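MIPZ (Caulobacter crescentus, PDB 2XJ9) is a P-loop ATPase and cell division inhibitor that positions the division plane, probably forming a gradient through localized dimerization and nucleoid binding. Local coordinates at residues T4-K13 with C104-D115; V36-R46 with P69-V79. The protein carries 1 engineered substitution. All coordinates share one frame; numbering follows the deposited sequence.

Contacts 1 and 2 are neighbouring pairings of one parallel sheet, their centres about 12 Å apart, with contact 2 nested along the chain inside the loop closed by contact 1. Strand 106-110 of contact 1 adjoins strand 36-40 of contact 2: L108 N lies 2.8 Å from A37 O and L108 O lies 2.9 Å from I39 N, both probable hydrogen bonds. Further on, P112 CG packs against L41 O. Both contacts end at the dimer interface with its two bound nucleotides. K13 of contact 1 reaches one of these and packs on Q45 of the second subunit; Q45 of contact 2 comes near the other, in the reciprocal arrangement.

Contact 1: residues T4-K13 with C104-D115; sequences TRVIVVGNEK and CDFILIDTPGGD. With AGS (phosphothiophosphoric acid-adenylate ester), chain F.
R5 O accepts from I107 N where strand 5-9 pairs in parallel with strand 106-110, while F106 leans CE1 to 4.0 Å from R5 CB and over one face of the guanidinium. V6 points to the opposite side of the sheet from R5, its CG1 meeting I109 CD1 and its side chain packing on F97 and M101 of helix 86-103. I7 is held through both backbone polar atoms: its N donates to I107 O, and its O takes I109 N in a nearly straight bond (179°). Its CD1 rests on L108 CD2 (3.8 Å) and F106 CD1. These are adjacent inner strands of a Rossmann-like P-loop NTPase sheet; one leads into the deviant Walker A loop, the other ends at D110, the probable Walker B aspartate, which bonds to S19. V8 sets CG2 on I109, and V9 CG2 touches L108 CD1 on the side of helix 18-30. T111 turns OG1 between its backbone N and carbonyl carbon (chi1 74°), reaching a lone pair of V9 O at 3.1 Å. N11 OD1 accepts K13 N from above its carbonyl plane, an Asx turn; ND2 bonds to P132 O. E12 brings OE2 to 3.7 Å from G114 C, and its OE1 salt-bridges R44 of the second subunit. K13 NZ, of the Walker signature lysine, bonds O2A (2.7 Å) and O3G of the nucleotide in the second subunit's P-loop.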
loop_
_atom_site.group_PDB
_atom_site.type_symbol
_atom_site.label_atom_id
_atom_site.label_comp_id
_atom_site.label_asym_id
_atom_site.label_seq_id
_atom_site.Cartn_x
_atom_site.Cartn_y
_atom_site.Cartn_z
ATOM N N THR A 4 -8.380 29.740 1.825
ATOM C CA THR A 4 -7.382 28.723 2.162
ATOM C C THR A 4 -8.059 27.382 2.360
ATOM O O THR A 4 -8.427 27.045 3.478
ATOM C CB THR A 4 -6.611 29.056 3.459
ATOM O OG1 THR A 4 -6.521 30.475 3.623
ATOM C CG2 THR A 4 -5.211 28.459 3.420
ATOM N N ARG A 5 -8.229 26.621 1.278
ATOM C CA ARG A 5 -8.864 25.305 1.364
ATOM C C ARG A 5 -7.891 24.150 1.634
ATOM O O ARG A 5 -6.739 24.147 1.182
ATOM C CB ARG A 5 -9.760 25.039 0.151
ATOM C CG ARG A 5 -11.142 25.660 0.356
ATOM C CD ARG A 5 -12.188 25.284 -0.688
ATOM N NE ARG A 5 -12.201 23.889 -1.015
ATOM C CZ ARG A 5 -12.277 23.275 -2.195
ATOM N NH1 ARG A 5 -12.353 23.887 -3.371
ATOM N NH2 ARG A 5 -12.275 21.958 -2.159
ATOM N N VAL A 6 -8.371 23.177 2.398
ATOM C CA VAL A 6 -7.539 22.078 2.866
ATOM C C VAL A 6 -7.970 20.751 2.256
ATOM O O VAL A 6 -9.111 20.329 2.451
ATOM C CB VAL A 6 -7.631 21.924 4.388
ATOM C CG1 VAL A 6 -6.960 20.625 4.814
ATOM C CG2 VAL A 6 -7.015 23.119 5.081
ATOM N N ILE A 7 -7.061 20.095 1.532
ATOM C CA ILE A 7 -7.351 18.784 0.933
ATOM C C ILE A 7 -6.598 17.643 1.608
ATOM O O ILE A 7 -5.368 17.624 1.653
ATOM C CB ILE A 7 -7.009 18.737 -0.567
ATOM C CG1 ILE A 7 -7.777 19.841 -1.313
ATOM C CG2 ILE A 7 -7.292 17.345 -1.115
ATOM C CD1 ILE A 7 -7.216 20.192 -2.665
ATOM N N VAL A 8 -7.340 16.685 2.130
ATOM C CA VAL A 8 -6.715 15.542 2.758
ATOM C C VAL A 8 -6.863 14.301 1.905
ATOM O O VAL A 8 -7.971 13.879 1.634
ATOM C CB VAL A 8 -7.288 15.297 4.147
ATOM C CG1 VAL A 8 -7.067 13.865 4.558
ATOM C CG2 VAL A 8 -6.636 16.250 5.125
ATOM N N VAL A 9 -5.738 13.741 1.467
ATOM C CA VAL A 9 -5.736 12.508 0.688
ATOM C C VAL A 9 -5.700 11.302 1.618
ATOM O O VAL A 9 -4.754 11.116 2.357
ATOM C CB VAL A 9 -4.514 12.414 -0.238
ATOM C CG1 VAL A 9 -4.618 11.172 -1.051
ATOM C CG2 VAL A 9 -4.400 13.637 -1.134
ATOM N N GLY A 10 -6.720 10.466 1.577
ATOM C CA GLY A 10 -6.820 9.446 2.592
ATOM C C GLY A 10 -7.350 8.091 2.188
ATOM O O GLY A 10 -8.246 7.968 1.367
ATOM N N ASN A 11 -6.759 7.070 2.787
ATOM C CA ASN A 11 -7.253 5.710 2.733
ATOM C C ASN A 11 -6.375 4.918 3.683
ATOM O O ASN A 11 -5.161 4.938 3.536
ATOM C CB ASN A 11 -7.109 5.141 1.334
ATOM C CG ASN A 11 -7.969 3.909 1.112
ATOM O OD1 ASN A 11 -8.384 3.240 2.049
ATOM N ND2 ASN A 11 -8.240 3.606 -0.143
ATOM N N GLU A 12 -6.967 4.255 4.672
ATOM C CA GLU A 12 -6.195 3.417 5.576
ATOM C C GLU A 12 -5.454 2.263 4.843
ATOM O O GLU A 12 -4.379 1.844 5.263
ATOM C CB GLU A 12 -7.101 2.855 6.665
ATOM C CG GLU A 12 -6.430 1.809 7.529
ATOM C CD GLU A 12 -6.671 2.025 9.007
ATOM O OE1 GLU A 12 -7.594 2.801 9.347
ATOM O OE2 GLU A 12 -5.931 1.407 9.811
ATOM N N LYS A 13 -6.042 1.759 3.755
ATOM C CA LYS A 13 -5.431 0.733 2.911
ATOM C C LYS A 13 -4.078 1.161 2.351
ATOM O O LYS A 13 -3.926 2.297 1.914
ATOM C CB LYS A 13 -6.369 0.402 1.751
ATOM C CG LYS A 13 -6.553 -1.075 1.512
ATOM C CD LYS A 13 -5.237 -1.735 1.313
ATOM C CE LYS A 13 -5.410 -3.216 1.086
ATOM N NZ LYS A 13 -4.072 -3.865 1.160
ATOM N N CYS A 104 -0.664 30.245 2.262
ATOM C CA CYS A 104 -1.093 29.423 1.127
ATOM C C CYS A 104 -2.601 29.331 0.850
ATOM O O CYS A 104 -3.424 29.487 1.754
ATOM C CB CYS A 104 -0.472 28.036 1.269
ATOM S SG CYS A 104 1.335 28.126 1.144
ATOM N N ASP A 105 -2.948 29.078 -0.410
ATOM C CA ASP A 105 -4.349 28.953 -0.827
ATOM C C ASP A 105 -4.863 27.536 -0.622
ATOM O O ASP A 105 -6.017 27.333 -0.263
ATOM C CB ASP A 105 -4.552 29.325 -2.305
ATOM C CG ASP A 105 -3.409 30.145 -2.880
ATOM O OD1 ASP A 105 -3.267 30.176 -4.130
ATOM O OD2 ASP A 105 -2.654 30.758 -2.091
ATOM N N PHE A 106 -4.008 26.555 -0.885
ATOM C CA PHE A 106 -4.359 25.165 -0.655
ATOM C C PHE A 106 -3.358 24.502 0.265
ATOM O O PHE A 106 -2.154 24.753 0.180
ATOM C CB PHE A 106 -4.408 24.404 -1.969
ATOM C CG PHE A 106 -5.585 24.740 -2.805
ATOM C CD1 PHE A 106 -6.820 24.167 -2.540
ATOM C CD2 PHE A 106 -5.469 25.636 -3.856
ATOM C CE1 PHE A 106 -7.924 24.478 -3.317
ATOM C CE2 PHE A 106 -6.571 25.958 -4.644
ATOM C CZ PHE A 106 -7.801 25.377 -4.374
ATOM N N ILE A 107 -3.867 23.660 1.151
ATOM C CA ILE A 107 -3.010 22.789 1.930
ATOM C C ILE A 107 -3.288 21.349 1.564
ATOM O O ILE A 107 -4.372 20.827 1.834
ATOM C CB ILE A 107 -3.225 22.919 3.433
ATOM C CG1 ILE A 107 -2.628 24.218 3.959
ATOM C CG2 ILE A 107 -2.600 21.724 4.136
ATOM C CD1 ILE A 107 -3.301 25.445 3.431
ATOM N N LEU A 108 -2.290 20.721 0.956
ATOM C CA LEU A 108 -2.376 19.328 0.561
ATOM C C LEU A 108 -1.759 18.452 1.628
ATOM O O LEU A 108 -0.551 18.526 1.900
ATOM C CB LEU A 108 -1.638 19.107 -0.750
ATOM C CG LEU A 108 -2.477 18.427 -1.814
ATOM C CD1 LEU A 108 -3.060 17.157 -1.264
ATOM C CD2 LEU A 108 -3.575 19.361 -2.238
ATOM N N ILE A 109 -2.579 17.618 2.245
ATOM C CA ILE A 109 -2.045 16.693 3.220
ATOM C C ILE A 109 -2.106 15.254 2.732
ATOM O O ILE A 109 -3.196 14.729 2.458
ATOM C CB ILE A 109 -2.787 16.799 4.518
ATOM C CG1 ILE A 109 -2.821 18.262 4.951
ATOM C CG2 ILE A 109 -2.113 15.940 5.559
ATOM C CD1 ILE A 109 -3.675 18.535 6.185
ATOM N N ASP A 110 -0.932 14.632 2.614
ATOM C CA ASP A 110 -0.862 13.213 2.303
ATOM C C ASP A 110 -0.778 12.399 3.579
ATOM O O ASP A 110 0.056 12.676 4.430
ATOM C CB ASP A 110 0.346 12.902 1.438
ATOM C CG ASP A 110 0.329 11.473 0.927
ATOM O OD1 ASP A 110 -0.549 10.683 1.351
ATOM O OD2 ASP A 110 1.203 11.133 0.115
ATOM N N THR A 111 -1.630 11.390 3.719
ATOM C CA THR A 111 -1.606 10.591 4.941
ATOM C C THR A 111 -1.083 9.179 4.686
ATOM O O THR A 111 -0.987 8.759 3.537
ATOM C CB THR A 111 -2.971 10.596 5.685
ATOM O OG1 THR A 111 -3.919 9.789 4.987
ATOM C CG2 THR A 111 -3.495 11.984 5.771
ATOM N N PRO A 112 -0.711 8.464 5.764
ATOM C CA PRO A 112 -0.115 7.125 5.711
ATOM C C PRO A 112 -1.207 6.062 5.724
ATOM O O PRO A 112 -2.376 6.394 5.933
ATOM C CB PRO A 112 0.721 7.054 7.010
ATOM C CG PRO A 112 0.303 8.250 7.846
ATOM C CD PRO A 112 -0.871 8.906 7.158
ATOM N N GLY A 113 -0.829 4.808 5.516
ATOM C CA GLY A 113 -1.798 3.737 5.370
ATOM C C GLY A 113 -2.050 2.965 6.645
ATOM O O GLY A 113 -2.134 1.737 6.657
ATOM N N GLY A 114 -2.142 3.682 7.740
ATOM C CA GLY A 114 -2.609 3.085 8.965
ATOM C C GLY A 114 -3.380 4.141 9.713
ATOM O O GLY A 114 -3.927 5.075 9.120
ATOM N N ASP A 115 -3.385 4.012 11.029
ATOM C CA ASP A 115 -4.119 4.926 11.886
ATOM C C ASP A 115 -3.159 5.697 12.797
ATOM O O ASP A 115 -2.140 5.157 13.230
ATOM C CB ASP A 115 -5.122 4.129 12.722
ATOM C CG ASP A 115 -6.116 5.008 13.417
ATOM O OD1 ASP A 115 -6.519 4.675 14.557
ATOM O OD2 ASP A 115 -6.489 6.033 12.811
HETATM P PG AGS F . -0.972 -3.317 3.009
HETATM S S1G AGS F . -0.958 -4.574 3.841
HETATM O O2G AGS F . 0.195 -2.340 3.183
HETATM O O3G AGS F . -2.313 -2.629 2.996
HETATM P PB AGS F . -0.336 -5.318 0.978
HETATM O O1B AGS F . 1.154 -5.195 0.848
HETATM O O2B AGS F . -1.027 -6.305 1.868
HETATM O O3B AGS F . -0.839 -3.850 1.476
HETATM P PA AGS F . -2.090 -6.322 -0.978
HETATM O O1A AGS F . -1.517 -7.707 -0.926
HETATM O O2A AGS F . -3.425 -6.064 -0.339
HETATM O O3A AGS F . -0.903 -5.345 -0.513
HETATM O "O5'" AGS F . -2.218 -5.871 -2.509
HETATM C "C5'" AGS F . -2.475 -4.527 -2.887
HETATM C "C4'" AGS F . -3.625 -4.525 -3.907
HETATM O "O4'" AGS F . -3.185 -5.144 -5.097
HETATM C "C3'" AGS F . -4.865 -5.306 -3.498
HETATM O "O3'" AGS F . -6.061 -4.646 -3.947
HETATM C "C2'" AGS F . -4.775 -6.632 -4.207
HETATM O "O2'" AGS F . -6.114 -6.863 -4.573
HETATM C "C1'" AGS F . -3.968 -6.303 -5.429
HETATM N N9 AGS F . -2.918 -7.210 -5.991
HETATM C C8 AGS F . -1.727 -7.438 -5.417
HETATM N N7 AGS F . -0.967 -8.211 -6.214
HETATM C C5 AGS F . -1.653 -8.478 -7.345
HETATM C C6 AGS F . -1.389 -9.246 -8.593
HETATM N N6 AGS F . -0.209 -9.890 -8.794
HETATM N N1 AGS F . -2.376 -9.264 -9.518
HETATM C C2 AGS F . -3.553 -8.611 -9.317
HETATM N N3 AGS F . -3.854 -7.897 -8.216
HETATM C C4 AGS F . -2.945 -7.797 -7.206
#

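Contact 2: residues V36-R46 with P69-V79. Engineered in segment 36-46: A42 (natural residue Asp). With AGS (phosphothiophosphoric acid-adenylate ester), chain D.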
loop_
_atom_site.group_PDB
_atom_site.type_symbol
_atom_site.label_atom_id
_atom_site.label_comp_id
_atom_site.label_asym_id
_atom_site.label_seq_id
_atom_site.Cartn_x
_atom_site.Cartn_y
_atom_site.Cartn_z
ATOM N N VAL A 36 0.638 26.387 -3.298
ATOM C CA VAL A 36 0.343 25.209 -2.487
ATOM C C VAL A 36 1.320 24.977 -1.349
ATOM O O VAL A 36 2.502 25.314 -1.446
ATOM C CB VAL A 36 0.298 23.918 -3.334
ATOM C CG1 VAL A 36 -0.195 22.765 -2.475
ATOM C CG2 VAL A 36 -0.598 24.097 -4.542
ATOM N N ALA A 37 0.804 24.395 -0.271
ATOM C CA ALA A 37 1.641 23.841 0.787
ATOM C C ALA A 37 1.444 22.324 0.859
ATOM O O ALA A 37 0.319 21.820 0.799
ATOM C CB ALA A 37 1.300 24.467 2.100
ATOM N N VAL A 38 2.543 21.593 0.982
ATOM C CA VAL A 38 2.473 20.141 1.031
ATOM C C VAL A 38 2.923 19.680 2.389
ATOM O O VAL A 38 4.049 19.974 2.804
ATOM C CB VAL A 38 3.389 19.471 -0.025
ATOM C CG1 VAL A 38 3.414 17.985 0.165
ATOM C CG2 VAL A 38 2.925 19.780 -1.429
ATOM N N ILE A 39 2.042 18.951 3.065
ATOM C CA ILE A 39 2.350 18.363 4.352
ATOM C C ILE A 39 2.225 16.862 4.258
ATOM O O ILE A 39 1.162 16.360 3.893
ATOM C CB ILE A 39 1.351 18.815 5.411
ATOM C CG1 ILE A 39 1.335 20.337 5.514
ATOM C CG2 ILE A 39 1.664 18.163 6.752
ATOM C CD1 ILE A 39 0.426 20.830 6.578
ATOM N N ASP A 40 3.302 16.149 4.599
ATOM C CA ASP A 40 3.364 14.687 4.519
ATOM C C ASP A 40 3.377 14.099 5.912
ATOM O O ASP A 40 4.345 14.280 6.642
ATOM C CB ASP A 40 4.636 14.255 3.773
ATOM C CG ASP A 40 4.702 12.728 3.506
ATOM O OD1 ASP A 40 5.448 12.328 2.577
ATOM O OD2 ASP A 40 4.026 11.928 4.209
ATOM N N LEU A 41 2.311 13.394 6.275
ATOM C CA LEU A 41 2.206 12.758 7.582
ATOM C C LEU A 41 2.608 11.282 7.606
ATOM O O LEU A 41 2.401 10.607 8.619
ATOM C CB LEU A 41 0.782 12.855 8.095
ATOM C CG LEU A 41 0.125 14.218 8.065
ATOM C CD1 LEU A 41 -1.104 14.162 8.927
ATOM C CD2 LEU A 41 1.094 15.254 8.554
ATOM N N ALA A 42 3.141 10.760 6.500
ATOM C CA ALA A 42 3.792 9.457 6.536
ATOM C C ALA A 42 5.226 9.690 7.030
ATOM O O ALA A 42 6.142 9.932 6.242
ATOM C CB ALA A 42 3.774 8.807 5.172
ATOM N N LEU A 43 5.408 9.637 8.345
ATOM C CA LEU A 43 6.593 10.207 8.941
ATOM C C LEU A 43 7.841 9.488 8.522
ATOM O O LEU A 43 8.854 10.132 8.271
ATOM C CB LEU A 43 6.472 10.258 10.457
ATOM C CG LEU A 43 5.475 11.323 10.911
ATOM C CD1 LEU A 43 5.168 11.235 12.391
ATOM C CD2 LEU A 43 5.988 12.675 10.546
ATOM N N ARG A 44 7.771 8.157 8.428
ATOM C CA ARG A 44 8.913 7.359 7.952
ATOM C C ARG A 44 9.055 7.352 6.417
ATOM O O ARG A 44 10.098 7.766 5.886
ATOM C CB ARG A 44 8.878 5.932 8.511
ATOM C CG ARG A 44 8.452 5.868 9.953
ATOM C CD ARG A 44 9.348 5.023 10.832
ATOM N NE ARG A 44 9.853 3.849 10.194
ATOM C CZ ARG A 44 11.047 3.269 10.268
ATOM N NH1 ARG A 44 12.066 3.721 10.982
ATOM N NH2 ARG A 44 11.195 2.173 9.545
ATOM N N GLN A 45 8.025 6.886 5.707
ATOM C CA GLN A 45 8.113 6.782 4.246
ATOM C C GLN A 45 8.333 8.127 3.589
ATOM O O GLN A 45 9.262 8.278 2.798
ATOM C CB GLN A 45 6.862 6.182 3.650
ATOM C CG GLN A 45 6.569 4.786 4.058
ATOM C CD GLN A 45 5.602 4.148 3.104
ATOM O OE1 GLN A 45 4.880 3.216 3.466
ATOM N NE2 GLN A 45 5.574 4.650 1.868
ATOM N N ARG A 46 7.447 9.077 3.895
ATOM C CA ARG A 46 7.608 10.447 3.470
ATOM C C ARG A 46 7.687 10.550 1.966
ATOM O O ARG A 46 8.534 11.280 1.437
ATOM C CB ARG A 46 8.864 11.028 4.090
ATOM C CG ARG A 46 8.742 11.221 5.566
ATOM C CD ARG A 46 10.082 11.521 6.186
ATOM N NE ARG A 46 10.869 12.480 5.409
ATOM C CZ ARG A 46 10.587 13.780 5.315
ATOM N NH1 ARG A 46 9.515 14.276 5.931
ATOM N NH2 ARG A 46 11.368 14.574 4.591
ATOM N N PRO A 69 6.077 23.573 -4.552
ATOM C CA PRO A 69 5.102 23.894 -3.517
ATOM C C PRO A 69 5.846 24.429 -2.317
ATOM O O PRO A 69 7.035 24.698 -2.424
ATOM C CB PRO A 69 4.477 22.531 -3.170
ATOM C CG PRO A 69 5.282 21.504 -3.838
ATOM C CD PRO A 69 6.476 22.162 -4.490
ATOM N N LEU A 70 5.160 24.590 -1.194
ATOM C CA LEU A 70 5.831 24.930 0.040
ATOM C C LEU A 70 5.829 23.701 0.937
ATOM O O LEU A 70 4.936 23.537 1.759
ATOM C CB LEU A 70 5.139 26.100 0.734
ATOM C CG LEU A 70 5.938 26.741 1.883
ATOM C CD1 LEU A 70 5.154 26.766 3.189
ATOM C CD2 LEU A 70 7.273 26.031 2.088
ATOM N N ALA A 71 6.827 22.835 0.760
ATOM C CA ALA A 71 6.960 21.600 1.541
ATOM C C ALA A 71 7.239 21.873 3.028
ATOM O O ALA A 71 8.125 22.660 3.374
ATOM C CB ALA A 71 8.044 20.739 0.948
ATOM N N LEU A 72 6.488 21.203 3.900
ATOM C CA LEU A 72 6.533 21.492 5.331
ATOM C C LEU A 72 6.761 20.254 6.193
ATOM O O LEU A 72 5.979 19.305 6.176
ATOM C CB LEU A 72 5.237 22.175 5.764
ATOM C CG LEU A 72 5.238 23.671 6.110
ATOM C CD1 LEU A 72 6.266 24.466 5.348
ATOM C CD2 LEU A 72 3.869 24.250 5.872
ATOM N N ASN A 73 7.829 20.275 6.973
ATOM C CA ASN A 73 8.125 19.161 7.850
ATOM C C ASN A 73 7.681 19.479 9.251
ATOM O O ASN A 73 7.636 20.634 9.634
ATOM C CB ASN A 73 9.623 18.879 7.852
ATOM C CG ASN A 73 10.155 18.559 6.477
ATOM O OD1 ASN A 73 9.636 17.683 5.781
ATOM N ND2 ASN A 73 11.188 19.281 6.065
ATOM N N LEU A 74 7.358 18.458 10.024
ATOM C CA LEU A 74 7.029 18.667 11.419
ATOM C C LEU A 74 8.306 18.813 12.280
ATOM O O LEU A 74 8.309 19.572 13.253
ATOM C CB LEU A 74 6.115 17.552 11.930
ATOM C CG LEU A 74 5.193 16.956 10.857
ATOM C CD1 LEU A 74 3.964 16.271 11.457
ATOM C CD2 LEU A 74 4.771 18.012 9.874
ATOM N N SER A 75 9.385 18.106 11.911
ATOM C CA SER A 75 10.671 18.188 12.621
ATOM C C SER A 75 11.789 18.634 11.712
ATOM O O SER A 75 11.551 19.114 10.613
ATOM C CB SER A 75 11.074 16.839 13.186
ATOM O OG SER A 75 10.073 16.324 14.022
ATOM N N ASP A 76 13.019 18.466 12.191
ATOM C CA ASP A 76 14.210 18.637 11.366
ATOM C C ASP A 76 14.580 17.242 10.938
ATOM O O ASP A 76 15.490 17.039 10.134
ATOM C CB ASP A 76 15.348 19.250 12.175
ATOM C CG ASP A 76 14.858 20.293 13.181
ATOM O OD1 ASP A 76 14.744 19.944 14.378
ATOM O OD2 ASP A 76 14.578 21.450 12.777
ATOM N N ASN A 77 13.841 16.288 11.501
ATOM C CA ASN A 77 13.976 14.873 11.201
ATOM C C ASN A 77 12.706 14.121 11.613
ATOM O O ASN A 77 12.510 13.819 12.799
ATOM C CB ASN A 77 15.194 14.307 11.930
ATOM C CG ASN A 77 15.411 12.837 11.655
ATOM O OD1 ASN A 77 14.473 12.044 11.685
ATOM N ND2 ASN A 77 16.654 12.463 11.379
ATOM N N ASP A 78 11.850 13.811 10.635
ATOM C CA ASP A 78 10.533 13.224 10.918
ATOM C C ASP A 78 10.612 11.721 11.112
ATOM O O ASP A 78 9.807 11.134 11.854
ATOM C CB ASP A 78 9.529 13.542 9.804
ATOM C CG ASP A 78 9.498 15.020 9.439
ATOM O OD1 ASP A 78 8.379 15.581 9.315
ATOM O OD2 ASP A 78 10.593 15.609 9.258
ATOM N N VAL A 79 11.570 11.096 10.427
ATOM C CA VAL A 79 11.789 9.675 10.603
ATOM C C VAL A 79 12.007 9.445 12.087
ATOM O O VAL A 79 11.476 8.496 12.663
ATOM C CB VAL A 79 12.994 9.177 9.789
ATOM C CG1 VAL A 79 13.390 7.783 10.230
ATOM C CG2 VAL A 79 12.676 9.191 8.303
HETATM P PG AGS D . 1.151 3.902 1.292
HETATM S S1G AGS D . 0.231 3.161 2.264
HETATM O O2G AGS D . 2.526 3.297 1.111
HETATM O O3G AGS D . 1.256 5.400 1.479
HETATM P PB AGS D . -0.009 4.999 -1.096
HETATM O O1B AGS D . -1.512 5.062 -0.933
HETATM O O2B AGS D . 0.927 6.155 -0.855
HETATM O O3B AGS D . 0.455 3.758 -0.166
HETATM P PA AGS D . 1.201 5.031 -3.673
HETATM O O1A AGS D . 0.739 6.408 -4.102
HETATM O O2A AGS D . 2.607 4.837 -3.235
HETATM O O3A AGS D . 0.224 4.435 -2.572
HETATM O "O5'" AGS D . 0.875 3.984 -4.839
HETATM C "C5'" AGS D . 1.187 2.614 -4.656
HETATM C "C4'" AGS D . 2.112 2.124 -5.781
HETATM O "O4'" AGS D . 1.370 2.268 -6.963
HETATM C "C3'" AGS D . 3.360 2.957 -6.019
HETATM O "O3'" AGS D . 4.383 2.109 -6.513
HETATM C "C2'" AGS D . 3.040 3.929 -7.133
HETATM O "O2'" AGS D . 4.246 4.211 -7.856
HETATM C "C1'" AGS D . 2.013 3.127 -7.904
HETATM N N9 AGS D . 0.836 3.787 -8.514
HETATM C C8 AGS D . -0.201 4.349 -7.850
HETATM N N7 AGS D . -1.148 4.813 -8.714
HETATM C C5 AGS D . -0.709 4.512 -9.950
HETATM C C6 AGS D . -1.211 4.704 -11.302
HETATM N N6 AGS D . -2.391 5.327 -11.492
HETATM N N1 AGS D . -0.453 4.234 -12.314
HETATM C C2 AGS D . 0.728 3.621 -12.137
HETATM N N3 AGS D . 1.253 3.411 -10.932
HETATM C C4 AGS D . 0.584 3.825 -9.825
HETATM O O HOH W 1 6.013 17.389 4.394
#
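V38 sets CG2 against P69 CB at 3.6 Å, on the face of the sheet opposite A37, I39, L70 and L72. On that other face A37 CB meets L70 CB, and I39 CG1 meets L72 CB. The apolar row continues past the strand ends, where L74 CD1 is touched by CD2 of both L41 and L43. Parallel pairing holds the backbones: L70 N donates to V36 O, and L72 N to V38 O at 2.9 Å. The short strand axes cross at -24°, and beyond these bonds a water bridges D40 N and L72 O. The L43 and D78 side chains cross at about a right angle, L43 CD2 3.7 Å from D78 CB. With CG anti to its carbonyl carbon (chi1 -50°), D78 turns OD1 back to accept L74 N on the syn side at 3.1 Å. Its other oxygen forms a long salt bridge with R46, OD2 to NH1 3.7 Å, well out of the guanidinium plane, and no N-H points at it. R46 NH1 instead donates weakly to N73 OD1 at the guanidinium edge (3.4 Å), and NH2 pairs with E53. With an alanine in place of D78, L74 N is likely to lose its side-chain acceptor and R46 one of its two carboxylate mates. D40 OD2 closes an Asx turn on the N of engineered A42. The contact completes the beta-alpha-beta unit through helix 47-62, which packs with helix 18-30 over V38 and P69; helix 86-103 lies under A37, L72 and L74, and strand 70-72 is outermost in the chain's parallel sheet.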